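CD180 antigen (PDB 3T6Q) probably cooperates with MD-1 and TLR4 in the innate immune response of B cells to bacterial lipopolysaccharide, leading to NF-kappa-B activation. Local coordinates at residues E26-L31 against L38-N43; I123-Q128 against E132-G137; S142-P147 against L182-N187; N557-T562 against V596-V601. All coordinates share one frame; numbering follows the deposited sequence. Where two conformers were deposited one is given.

Contact 1: residues E26-L31 against L38-N43; sequences EIPGTL and LEFSFN
L38, on strand 37-39, points toward L31, and the two leucines meet through methyls: L38 CD1 lies 3.8 Å from L31 CD1, with L38 CD2 a little farther from that same carbon. Their side chains cross at about a right angle, and Y17 of strand 16-18 packs on both. E39 joins its backbone to Y17 and C19. F40 comes next; with CG anti to the backbone N (chi1 -150°), its ring is sent across to the 26-31 loop edge first. F40 CZ stands 3.6 Å from E26 O, which lies near the ring plane, and P28 CD approaches the ring edge at 3.9 Å from F40 CE2. I27 CA comes within 4.2 Å of F40 CZ, obliquely. L38 and F40 thus fill the inward consensus positions of the first leucine-rich repeat, against a loop of the LRRNT cap that shields the first turn of the solenoid. That loop turns at P28-L31, a type I turn closed by L31 N to P28 O (3.2 Å), while L31 O takes a hydrogen bond from R55. Farther along, F42 holds a cation-pi contact with a basic side chain of another protein chain.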
loop_
_atom_site.group_PDB
_atom_site.type_symbol
_atom_site.label_atom_id
_atom_site.label_comp_id
_atom_site.label_asym_id
_atom_site.label_seq_id
_atom_site.Cartn_x
_atom_site.Cartn_y
_atom_site.Cartn_z
ATOM N N GLU A 26 21.976 14.569 -3.086
ATOM C CA GLU A 26 23.158 13.940 -2.483
ATOM C C GLU A 26 23.429 14.635 -1.168
ATOM O O GLU A 26 22.915 15.725 -0.917
ATOM C CB GLU A 26 24.378 14.093 -3.408
ATOM C CG GLU A 26 24.743 15.544 -3.684
ATOM C CD GLU A 26 25.901 15.700 -4.669
ATOM O OE1 GLU A 26 26.677 16.672 -4.518
ATOM O OE2 GLU A 26 26.047 14.860 -5.592
ATOM N N ILE A 27 24.272 14.042 -0.337
ATOM C CA ILE A 27 24.646 14.698 0.914
ATOM C C ILE A 27 25.538 15.901 0.612
ATOM O O ILE A 27 26.503 15.763 -0.120
ATOM C CB ILE A 27 25.369 13.703 1.837
ATOM C CG1 ILE A 27 24.360 12.710 2.367
ATOM C CG2 ILE A 27 26.056 14.417 2.999
ATOM C CD1 ILE A 27 25.014 11.459 2.870
ATOM N N PRO A 28 25.210 17.087 1.153
ATOM C CA PRO A 28 26.009 18.254 0.795
ATOM C C PRO A 28 27.472 18.124 1.217
ATOM O O PRO A 28 27.786 17.583 2.290
ATOM C CB PRO A 28 25.326 19.383 1.555
ATOM C CG PRO A 28 23.897 18.947 1.615
ATOM C CD PRO A 28 23.985 17.476 1.873
ATOM N N GLY A 29 28.366 18.597 0.356
ATOM C CA GLY A 29 29.794 18.502 0.630
ATOM C C GLY A 29 30.185 19.327 1.839
ATOM O O GLY A 29 31.174 19.031 2.485
ATOM N N THR A 30 29.397 20.348 2.158
ATOM C CA THR A 30 29.671 21.187 3.325
ATOM C C THR A 30 29.339 20.572 4.695
ATOM O O THR A 30 29.629 21.195 5.716
ATOM C CB THR A 30 28.953 22.553 3.231
ATOM O OG1 THR A 30 27.544 22.350 3.080
ATOM C CG2 THR A 30 29.477 23.371 2.051
ATOM N N LEU A 31 28.725 19.386 4.745
ATOM C CA LEU A 31 28.418 18.753 6.058
ATOM C C LEU A 31 29.658 18.088 6.588
ATOM O O LEU A 31 30.262 17.276 5.875
ATOM C CB LEU A 31 27.298 17.692 5.980
ATOM C CG LEU A 31 25.861 18.057 5.584
ATOM C CD1 LEU A 31 25.036 16.770 5.495
ATOM C CD2 LEU A 31 25.220 19.047 6.547
ATOM N N LEU A 38 21.624 13.492 11.446
ATOM C CA LEU A 38 21.271 14.061 10.153
ATOM C C LEU A 38 19.758 13.877 9.869
ATOM O O LEU A 38 19.266 12.749 9.749
ATOM C CB LEU A 38 22.105 13.408 9.034
ATOM C CG LEU A 38 21.961 14.160 7.684
ATOM C CD1 LEU A 38 22.289 15.638 7.828
ATOM C CD2 LEU A 38 22.762 13.529 6.557
ATOM N N GLU A 39 19.055 14.996 9.771
ATOM C CA GLU A 39 17.604 15.013 9.471
ATOM C C GLU A 39 17.537 15.370 8.017
ATOM O O GLU A 39 17.745 16.529 7.628
ATOM C CB GLU A 39 16.946 16.099 10.339
ATOM C CG GLU A 39 17.411 15.974 11.790
ATOM C CD GLU A 39 16.812 17.004 12.725
ATOM O OE1 GLU A 39 16.174 17.961 12.251
ATOM O OE2 GLU A 39 16.987 16.854 13.950
ATOM N N PHE A 40 17.284 14.371 7.190
ATOM C CA PHE A 40 17.363 14.572 5.759
ATOM C C PHE A 40 15.997 14.357 5.066
ATOM O O PHE A 40 15.955 14.095 3.861
ATOM C CB PHE A 40 18.435 13.602 5.199
ATOM C CG PHE A 40 19.153 14.115 3.956
ATOM C CD1 PHE A 40 18.865 13.597 2.699
ATOM C CD2 PHE A 40 20.121 15.097 4.062
ATOM C CE1 PHE A 40 19.522 14.073 1.556
ATOM C CE2 PHE A 40 20.790 15.581 2.936
ATOM C CZ PHE A 40 20.487 15.064 1.677
ATOM N N SER A 41 14.902 14.450 5.823
ATOM C CA SER A 41 13.581 14.147 5.260
ATOM C C SER A 41 13.198 15.090 4.134
ATOM O O SER A 41 13.627 16.243 4.097
ATOM C CB SER A 41 12.488 14.159 6.315
ATOM O OG SER A 41 12.425 15.406 6.976
ATOM N N PHE A 42 12.370 14.576 3.235
ATOM C CA PHE A 42 11.763 15.362 2.156
ATOM C C PHE A 42 12.792 15.878 1.152
ATOM O O PHE A 42 12.649 16.982 0.623
ATOM C CB PHE A 42 10.889 16.504 2.690
ATOM C CG PHE A 42 9.699 16.033 3.524
ATOM C CD1 PHE A 42 9.744 16.083 4.905
ATOM C CD2 PHE A 42 8.536 15.558 2.909
ATOM C CE1 PHE A 42 8.661 15.670 5.681
ATOM C CE2 PHE A 42 7.438 15.162 3.678
ATOM C CZ PHE A 42 7.510 15.192 5.058
ATOM N N ASN A 43 13.819 15.078 0.891
ATOM C CA ASN A 43 14.729 15.389 -0.201
ATOM C C ASN A 43 14.464 14.420 -1.336
ATOM O O ASN A 43 13.337 13.868 -1.428
ATOM C CB ASN A 43 16.186 15.423 0.292
ATOM C CG ASN A 43 16.457 16.630 1.163
ATOM O OD1 ASN A 43 16.748 16.509 2.374
ATOM N ND2 ASN A 43 16.305 17.812 0.586
#

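Contact 2: residues I123-Q128 against E132-G137; sequences IPLHNQ and ESLYLG
Flat groups stay out of the junction where I123 and L125 meet L136 and L134, which is made of methyl groups throughout. The ring of Y135, which alternates with these leucines, stacks instead with F111 of the preceding repeat, and V157 and D159 of the next strand touch it, as does a basic side chain of another protein chain. Inside, I123 carries its CG1 branch anti to its carbonyl carbon (chi1 -45°), which extends CD1 toward the strand until it lies 3.7 Å from L136 CD2. The two side chains cross obliquely, each contributing one terminal methyl. Two residues on, L125 reaches L134 more loosely, L125 CD1 to L134 CD1 at 4.3 Å. L125 also opens a type I turn ending at Q128, whose N bonds to L125 O at 2.9 Å. At the end of the turn, Q128 NE2 gives hydrogen bonds to the carbonyls of L101 and P104, which hold this buried amide. L110 of strand 109-111 packs on I123, L125 and L134, and F160 lies on L136. Aliphatic side chains from the convex-side loop of LRR 4 meeting the inward leucines of LRR 5, with N163 ND2 bonded to the carbonyl of L136 just past the strand, are the hallmark of a leucine-rich-repeat solenoid.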
loop_
_atom_site.group_PDB
_atom_site.type_symbol
_atom_site.label_atom_id
_atom_site.label_comp_id
_atom_site.label_asym_id
_atom_site.label_seq_id
_atom_site.Cartn_x
_atom_site.Cartn_y
_atom_site.Cartn_z
ATOM N N ILE A 123 13.099 -6.815 4.205
ATOM C CA ILE A 123 14.164 -6.110 4.902
ATOM C C ILE A 123 15.200 -7.158 5.364
ATOM O O ILE A 123 14.899 -7.977 6.255
ATOM C CB ILE A 123 13.634 -5.325 6.120
ATOM C CG1 ILE A 123 12.343 -4.544 5.737
ATOM C CG2 ILE A 123 14.715 -4.399 6.644
ATOM C CD1 ILE A 123 11.596 -3.993 6.944
ATOM N N PRO A 124 16.378 -7.177 4.718
ATOM C CA PRO A 124 17.375 -8.202 5.118
ATOM C C PRO A 124 18.032 -7.769 6.408
ATOM O O PRO A 124 18.829 -6.831 6.424
ATOM C CB PRO A 124 18.372 -8.230 3.940
ATOM C CG PRO A 124 17.656 -7.575 2.789
ATOM C CD PRO A 124 16.742 -6.536 3.427
ATOM N N LEU A 125 17.613 -8.381 7.515
ATOM C CA LEU A 125 18.067 -7.918 8.842
ATOM C C LEU A 125 19.062 -8.865 9.547
ATOM O O LEU A 125 19.301 -8.697 10.727
ATOM C CB LEU A 125 16.882 -7.702 9.771
ATOM C CG LEU A 125 16.043 -6.460 9.461
ATOM C CD1 LEU A 125 14.632 -6.651 9.998
ATOM C CD2 LEU A 125 16.699 -5.210 10.009
ATOM N N HIS A 126 19.602 -9.846 8.833
ATOM C CA HIS A 126 20.533 -10.837 9.415
ATOM C C HIS A 126 21.781 -10.249 10.085
ATOM O O HIS A 126 22.378 -10.890 10.943
ATOM C CB HIS A 126 20.918 -11.842 8.345
ATOM C CG HIS A 126 21.533 -11.202 7.130
ATOM N ND1 HIS A 126 20.788 -10.711 6.111
ATOM C CD2 HIS A 126 22.855 -10.927 6.819
ATOM C CE1 HIS A 126 21.601 -10.174 5.188
ATOM N NE2 HIS A 126 22.868 -10.314 5.616
ATOM N N ASN A 127 22.172 -9.029 9.727
ATOM C CA ASN A 127 23.298 -8.336 10.376
ATOM C C ASN A 127 22.935 -7.530 11.648
ATOM O O ASN A 127 23.818 -6.932 12.271
ATOM C CB ASN A 127 23.994 -7.375 9.399
ATOM C CG ASN A 127 24.946 -8.071 8.461
ATOM O OD1 ASN A 127 25.742 -8.902 8.891
ATOM N ND2 ASN A 127 24.878 -7.735 7.164
ATOM N N GLN A 128 21.646 -7.421 11.981
ATOM C CA GLN A 128 21.231 -6.546 13.082
ATOM C C GLN A 128 20.934 -7.448 14.281
ATOM O O GLN A 128 19.786 -7.887 14.490
ATOM C CB GLN A 128 20.001 -5.673 12.707
ATOM C CG GLN A 128 20.390 -4.368 12.053
ATOM C CD GLN A 128 21.080 -4.633 10.725
ATOM O OE1 GLN A 128 20.533 -5.316 9.860
ATOM N NE2 GLN A 128 22.292 -4.128 10.575
ATOM N N GLU A 132 16.303 -3.365 18.755
ATOM C CA GLU A 132 15.341 -3.125 19.842
ATOM C C GLU A 132 13.916 -2.749 19.391
ATOM O O GLU A 132 12.967 -3.161 20.031
ATOM C CB GLU A 132 15.835 -2.011 20.738
ATOM C CG GLU A 132 17.132 -2.380 21.411
ATOM C CD GLU A 132 17.538 -1.375 22.466
ATOM O OE1 GLU A 132 18.640 -1.544 23.029
ATOM O OE2 GLU A 132 16.763 -0.425 22.731
ATOM N N SER A 133 13.789 -1.983 18.309
ATOM C CA SER A 133 12.478 -1.486 17.822
ATOM C C SER A 133 12.384 -1.710 16.328
ATOM O O SER A 133 13.303 -1.344 15.600
ATOM C CB SER A 133 12.353 0.016 18.064
ATOM O OG SER A 133 12.374 0.299 19.436
ATOM N N LEU A 134 11.256 -2.245 15.861
ATOM C CA LEU A 134 11.022 -2.347 14.442
ATOM C C LEU A 134 9.614 -1.808 14.139
ATOM O O LEU A 134 8.626 -2.411 14.592
ATOM C CB LEU A 134 11.084 -3.824 14.044
ATOM C CG LEU A 134 11.622 -4.225 12.666
ATOM C CD1 LEU A 134 11.050 -5.542 12.166
ATOM C CD2 LEU A 134 11.683 -3.160 11.579
ATOM N N TYR A 135 9.511 -0.735 13.349
ATOM C CA TYR A 135 8.206 -0.128 13.026
ATOM C C TYR A 135 7.863 -0.448 11.566
ATOM O O TYR A 135 8.554 -0.028 10.662
ATOM C CB TYR A 135 8.294 1.389 13.229
ATOM C CG TYR A 135 8.445 1.753 14.694
ATOM C CD1 TYR A 135 7.334 2.190 15.448
ATOM C CD2 TYR A 135 9.668 1.620 15.331
ATOM C CE1 TYR A 135 7.473 2.526 16.812
ATOM C CE2 TYR A 135 9.816 1.961 16.685
ATOM C CZ TYR A 135 8.717 2.389 17.414
ATOM O OH TYR A 135 8.884 2.726 18.763
ATOM N N LEU A 136 6.796 -1.197 11.378
ATOM C CA LEU A 136 6.401 -1.716 10.075
ATOM C C LEU A 136 4.979 -1.243 9.722
ATOM O O LEU A 136 4.297 -1.883 8.947
ATOM C CB LEU A 136 6.443 -3.222 10.180
ATOM C CG LEU A 136 7.864 -3.808 10.506
ATOM C CD1 LEU A 136 7.748 -5.326 10.584
ATOM C CD2 LEU A 136 8.879 -3.423 9.437
ATOM N N GLY A 137 4.538 -0.152 10.335
ATOM C CA GLY A 137 3.110 0.323 10.156
ATOM C C GLY A 137 2.743 0.739 8.730
ATOM O O GLY A 137 3.628 1.107 7.938
#

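Contact 3: residues S142-P147 against L182-N187; sequences SSIKLP and LSLNLN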
loop_
_atom_site.group_PDB
_atom_site.type_symbol
_atom_site.label_atom_id
_atom_site.label_comp_id
_atom_site.label_asym_id
_atom_site.label_seq_id
_atom_site.Cartn_x
_atom_site.Cartn_y
_atom_site.Cartn_z
ATOM N N SER A 142 0.593 -9.074 6.237
ATOM C CA SER A 142 -0.577 -9.798 6.741
ATOM C C SER A 142 -0.222 -10.877 7.749
ATOM O O SER A 142 -1.068 -11.630 8.161
ATOM C CB SER A 142 -1.374 -10.417 5.606
ATOM O OG SER A 142 -0.516 -11.278 4.876
ATOM N N SER A 143 1.021 -10.911 8.176
ATOM C CA SER A 143 1.421 -11.831 9.224
ATOM C C SER A 143 2.448 -11.161 10.109
ATOM O O SER A 143 3.287 -10.415 9.618
ATOM C CB SER A 143 2.063 -13.083 8.590
ATOM O OG SER A 143 2.491 -13.959 9.618
ATOM N N ILE A 144 2.421 -11.465 11.405
ATOM C CA ILE A 144 3.462 -10.967 12.328
ATOM C C ILE A 144 4.749 -11.851 12.362
ATOM O O ILE A 144 5.767 -11.455 12.950
ATOM C CB ILE A 144 2.884 -10.759 13.761
ATOM C CG1 ILE A 144 2.595 -12.079 14.443
ATOM C CG2 ILE A 144 1.529 -10.038 13.703
ATOM C CD1 ILE A 144 2.430 -11.942 15.941
ATOM N N LYS A 145 4.704 -13.017 11.724
ATOM C CA LYS A 145 5.794 -14.009 11.838
ATOM C C LYS A 145 7.131 -13.394 11.469
ATOM O O LYS A 145 7.276 -12.774 10.416
ATOM C CB LYS A 145 5.505 -15.257 11.009
ATOM C CG LYS A 145 6.596 -16.328 11.190
ATOM C CD LYS A 145 6.072 -17.758 11.155
ATOM C CE LYS A 145 5.132 -18.024 9.997
ATOM N NZ LYS A 145 5.885 -18.230 8.734
ATOM N N LEU A 146 8.095 -13.509 12.366
ATOM C CA LEU A 146 9.434 -13.011 12.108
ATOM C C LEU A 146 10.182 -14.058 11.261
ATOM O O LEU A 146 9.929 -15.263 11.421
ATOM C CB LEU A 146 10.149 -12.691 13.417
ATOM C CG LEU A 146 9.466 -11.557 14.201
ATOM C CD1 LEU A 146 10.147 -11.374 15.540
ATOM C CD2 LEU A 146 9.493 -10.231 13.428
ATOM N N PRO A 147 11.053 -13.599 10.330
ATOM C CA PRO A 147 11.731 -14.531 9.425
ATOM C C PRO A 147 12.803 -15.365 10.150
ATOM O O PRO A 147 13.332 -14.932 11.173
ATOM C CB PRO A 147 12.387 -13.587 8.402
ATOM C CG PRO A 147 12.737 -12.378 9.213
ATOM C CD PRO A 147 11.546 -12.216 10.139
ATOM N N LEU A 182 8.025 -7.902 25.568
ATOM C CA LEU A 182 7.837 -7.295 24.271
ATOM C C LEU A 182 6.525 -6.469 24.242
ATOM O O LEU A 182 5.530 -6.846 24.886
ATOM C CB LEU A 182 7.807 -8.384 23.221
ATOM C CG LEU A 182 7.546 -8.027 21.757
ATOM C CD1 LEU A 182 8.678 -7.190 21.184
ATOM C CD2 LEU A 182 7.484 -9.337 21.009
ATOM N N SER A 183 6.552 -5.360 23.495
ATOM C CA SER A 183 5.354 -4.550 23.243
ATOM C C SER A 183 5.040 -4.741 21.795
ATOM O O SER A 183 5.884 -4.492 20.933
ATOM C CB SER A 183 5.585 -3.075 23.519
ATOM O OG SER A 183 5.834 -2.863 24.908
ATOM N N LEU A 184 3.840 -5.215 21.520
ATOM C CA LEU A 184 3.487 -5.598 20.173
ATOM C C LEU A 184 2.260 -4.726 19.826
ATOM O O LEU A 184 1.259 -4.785 20.524
ATOM C CB LEU A 184 3.110 -7.063 20.190
ATOM C CG LEU A 184 3.140 -7.987 18.978
ATOM C CD1 LEU A 184 1.935 -8.933 18.993
ATOM C CD2 LEU A 184 3.299 -7.325 17.599
ATOM N N ASN A 185 2.373 -3.851 18.825
ATOM C CA ASN A 185 1.250 -2.965 18.476
ATOM C C ASN A 185 0.521 -3.480 17.239
ATOM O O ASN A 185 1.089 -3.489 16.118
ATOM C CB ASN A 185 1.757 -1.521 18.264
ATOM C CG ASN A 185 0.604 -0.542 18.002
ATOM O OD1 ASN A 185 -0.571 -0.922 18.076
ATOM N ND2 ASN A 185 0.934 0.683 17.614
ATOM N N LEU A 186 -0.718 -3.933 17.424
ATOM C CA LEU A 186 -1.583 -4.324 16.310
ATOM C C LEU A 186 -2.784 -3.375 16.084
ATOM O O LEU A 186 -3.768 -3.753 15.433
ATOM C CB LEU A 186 -2.092 -5.757 16.465
ATOM C CG LEU A 186 -0.973 -6.787 16.310
ATOM C CD1 LEU A 186 -1.349 -8.139 16.925
ATOM C CD2 LEU A 186 -0.646 -6.948 14.815
ATOM N N ASN A 187 -2.678 -2.154 16.603
ATOM C CA ASN A 187 -3.685 -1.097 16.358
ATOM C C ASN A 187 -4.017 -1.018 14.874
ATOM O O ASN A 187 -3.119 -0.954 14.065
ATOM C CB ASN A 187 -3.108 0.264 16.827
ATOM C CG ASN A 187 -4.086 1.429 16.649
ATOM O OD1 ASN A 187 -5.283 1.230 16.443
ATOM N ND2 ASN A 187 -3.576 2.648 16.742
#
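I144 faces L184 and L186 with CB directed toward the 182-187 segment, and from CB its two branches part company. CG2, anti to the carbonyl carbon, ends 3.9 Å from L186 CD2, the nearer of the two contacts. CG1 is wedged with the backbone N on one side and the carbonyl carbon on the other (chi1 71°), and serves as the link that carries CD1 onward. That terminal methyl, I144 CD1, stops 4.3 Å from L184 CD1. The isoleucine therefore touches both inward leucines, one methyl to each, and its side chain crosses that of L186 at about a right angle. All three residues are buried and bring no polar atom into the meeting of their side chains.

Each backbone is shaped by a turn next to these residues. S143 OG accepts K145 N at 3.2 Å with a nearly straight N-H (167°), an ST turn that spans I144. On the other segment N185 OD1 accepts N187 N at 2.9 Å in an Asx turn at the strand's end, the donor standing 36° out of the carbonyl plane; N185 ND2 bonds to D159. I144 belongs to LRR 5 and the leucines to LRR 7, and LRR 6 lies between them: L168 of strand 167-168 packs on I144 and L186, and helix 170-174 lays D172 and M173 on I144. Beyond, strand 203-208 pairs with strand 182-185 through backbone bonds.

Contact 4: residues N557-T562 against V596-V601; sequences NPLDCT and VRLSDV
C561 SG and L598 CD2 form the centre of the contact, 3.5 Å apart. The same leucine methyl, L598 CD2, lies 4.2 Å from L559 CB, so one branch of L598 fits against two residues that alternate along the 557-562 segment, and V601 CG2 adds a looser touch at 4.3 Å from C561 SG. The sulfur gets there because it stands anti to its own carbonyl carbon (chi1 -60°), and its position is fixed covalently by the disulfide to C587. That bond ties the residue just after the weakly bonded strand 559-560 to strand 587-589, with which L559 and C561 also share backbone hydrogen bonds.

Around this first shell, helix 566-574 closes over the leucine: F568, L569 and Y572 all pack on L598, and L569 on C561 as well. L598 and V601 owe their spacing to a short 3-10 turn, in which D600 N bonds to R597 O at 2.9 Å and V601 N to L598 O at 3.1 Å. V601 O in turn receives K573 NZ from the helix. Across the way, D560 faces away and makes an Asx turn, its OD1 taking T562 N at 3.0 Å from above the carboxylate plane. Farther out, N557 bonds through its side-chain amide to the carbonyls of L530 and L554 and to I535 N, linking the segment to LRR 19 and to L554. A helix and a disulfide packed about L598 in this way are characteristic of an LRRCT cap, which closes the C-terminal end of the solenoid.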
loop_
_atom_site.group_PDB
_atom_site.type_symbol
_atom_site.label_atom_id
_atom_site.label_comp_id
_atom_site.label_asym_id
_atom_site.label_seq_id
_atom_site.Cartn_x
_atom_site.Cartn_y
_atom_site.Cartn_z
ATOM N N ASN A 557 12.611 43.634 25.725
ATOM C CA ASN A 557 12.460 44.913 26.443
ATOM C C ASN A 557 12.909 46.107 25.593
ATOM O O ASN A 557 13.789 45.952 24.738
ATOM C CB ASN A 557 13.222 44.864 27.763
ATOM C CG ASN A 557 12.443 44.132 28.821
ATOM O OD1 ASN A 557 11.596 44.718 29.482
ATOM N ND2 ASN A 557 12.691 42.822 28.956
ATOM N N PRO A 558 12.329 47.302 25.828
ATOM C CA PRO A 558 12.711 48.522 25.047
ATOM C C PRO A 558 14.062 49.089 25.502
ATOM O O PRO A 558 14.166 50.221 25.987
ATOM C CB PRO A 558 11.577 49.478 25.351
ATOM C CG PRO A 558 11.183 49.115 26.772
ATOM C CD PRO A 558 11.273 47.601 26.815
ATOM N N LEU A 559 15.097 48.295 25.348
ATOM C CA LEU A 559 16.371 48.578 25.979
ATOM C C LEU A 559 17.065 49.789 25.381
ATOM O O LEU A 559 17.058 49.990 24.161
ATOM C CB LEU A 559 17.280 47.352 25.937
ATOM C CG LEU A 559 16.861 46.273 26.955
ATOM C CD1 LEU A 559 17.461 44.909 26.603
ATOM C CD2 LEU A 559 17.228 46.671 28.394
ATOM N N ASP A 560 17.692 50.559 26.273
ATOM C CA ASP A 560 18.374 51.795 25.924
ATOM C C ASP A 560 19.852 51.528 25.597
ATOM O O ASP A 560 20.603 51.004 26.434
ATOM C CB ASP A 560 18.199 52.792 27.097
ATOM C CG ASP A 560 18.803 54.165 26.822
ATOM O OD1 ASP A 560 20.049 54.267 26.739
ATOM O OD2 ASP A 560 18.023 55.138 26.731
ATOM N N CYS A 561 20.246 51.870 24.366
ATOM C CA CYS A 561 21.648 51.762 23.935
ATOM C C CYS A 561 22.292 53.141 23.661
ATOM O O CYS A 561 22.935 53.354 22.626
ATOM C CB CYS A 561 21.793 50.840 22.716
ATOM S SG CYS A 561 21.218 49.148 23.062
ATOM N N THR A 562 22.146 54.040 24.634
ATOM C CA THR A 562 22.752 55.355 24.627
ATOM C C THR A 562 23.736 55.419 25.783
ATOM O O THR A 562 23.795 54.489 26.581
ATOM C CB THR A 562 21.673 56.445 24.818
ATOM O OG1 THR A 562 21.223 56.422 26.175
ATOM C CG2 THR A 562 20.498 56.230 23.878
ATOM N N VAL A 596 19.109 46.095 16.871
ATOM C CA VAL A 596 20.481 45.571 17.024
ATOM C C VAL A 596 20.611 44.884 18.397
ATOM O O VAL A 596 20.175 45.428 19.411
ATOM C CB VAL A 596 21.551 46.700 16.884
ATOM C CG1 VAL A 596 22.959 46.190 17.106
ATOM C CG2 VAL A 596 21.453 47.395 15.518
ATOM N N ARG A 597 21.222 43.701 18.417
ATOM C CA ARG A 597 21.536 42.961 19.648
ATOM C C ARG A 597 22.484 43.766 20.492
ATOM O O ARG A 597 23.433 44.355 19.950
ATOM C CB ARG A 597 22.236 41.630 19.299
ATOM C CG ARG A 597 21.342 40.651 18.583
ATOM C CD ARG A 597 22.110 39.464 18.053
ATOM N NE ARG A 597 21.181 38.591 17.349
ATOM C CZ ARG A 597 21.504 37.432 16.785
ATOM N NH1 ARG A 597 22.751 36.984 16.841
ATOM N NH2 ARG A 597 20.560 36.716 16.177
ATOM N N LEU A 598 22.264 43.772 21.810
ATOM C CA LEU A 598 23.164 44.499 22.693
ATOM C C LEU A 598 24.560 43.919 22.662
ATOM O O LEU A 598 25.522 44.639 22.925
ATOM C CB LEU A 598 22.692 44.535 24.161
ATOM C CG LEU A 598 21.331 45.011 24.694
ATOM C CD1 LEU A 598 21.543 45.805 25.975
ATOM C CD2 LEU A 598 20.475 45.796 23.733
ATOM N N SER A 599 24.666 42.617 22.380
ATOM C CA SER A 599 25.976 41.969 22.219
ATOM C C SER A 599 26.801 42.616 21.079
ATOM O O SER A 599 28.029 42.610 21.123
ATOM C CB SER A 599 25.835 40.449 22.020
ATOM O OG SER A 599 24.991 40.151 20.912
ATOM N N ASP A 600 26.123 43.218 20.100
ATOM C CA ASP A 600 26.806 43.910 18.997
ATOM C C ASP A 600 27.044 45.418 19.199
ATOM O O ASP A 600 27.450 46.098 18.257
ATOM C CB ASP A 600 26.076 43.639 17.675
ATOM C CG ASP A 600 25.961 42.163 17.379
ATOM O OD1 ASP A 600 26.863 41.418 17.825
ATOM O OD2 ASP A 600 24.972 41.738 16.736
ATOM N N VAL A 601 26.825 45.929 20.415
ATOM C CA VAL A 601 26.958 47.363 20.684
ATOM C C VAL A 601 28.228 47.704 21.466
ATOM O O VAL A 601 28.477 47.119 22.531
ATOM C CB VAL A 601 25.753 47.926 21.487
ATOM C CG1 VAL A 601 26.048 49.346 21.985
ATOM C CG2 VAL A 601 24.491 47.907 20.646
#

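Contacts 1, 2, 3 and 4 follow one another along the chain, each closing before the next opens. Contacts 1 to 3 all reach the run of parallel strands along the solenoid: contact 1 joins the N-terminal cap to LRR 1, contact 2 joins LRR 4 to LRR 5, and contact 3 spans from LRR 5 to LRR 7. Contacts 2 and 3 are close neighbours, their centres about 12 Å apart and nearest atoms about 5 Å apart without touching; contact 1 lies about 23 Å from contact 2, centre to centre. Contact 4 lies in the C-terminal cap; its centre is about 59 Å from that of contact 3 but about 37 Å from that of contact 1, because the curving solenoid brings its two capped ends back toward each other.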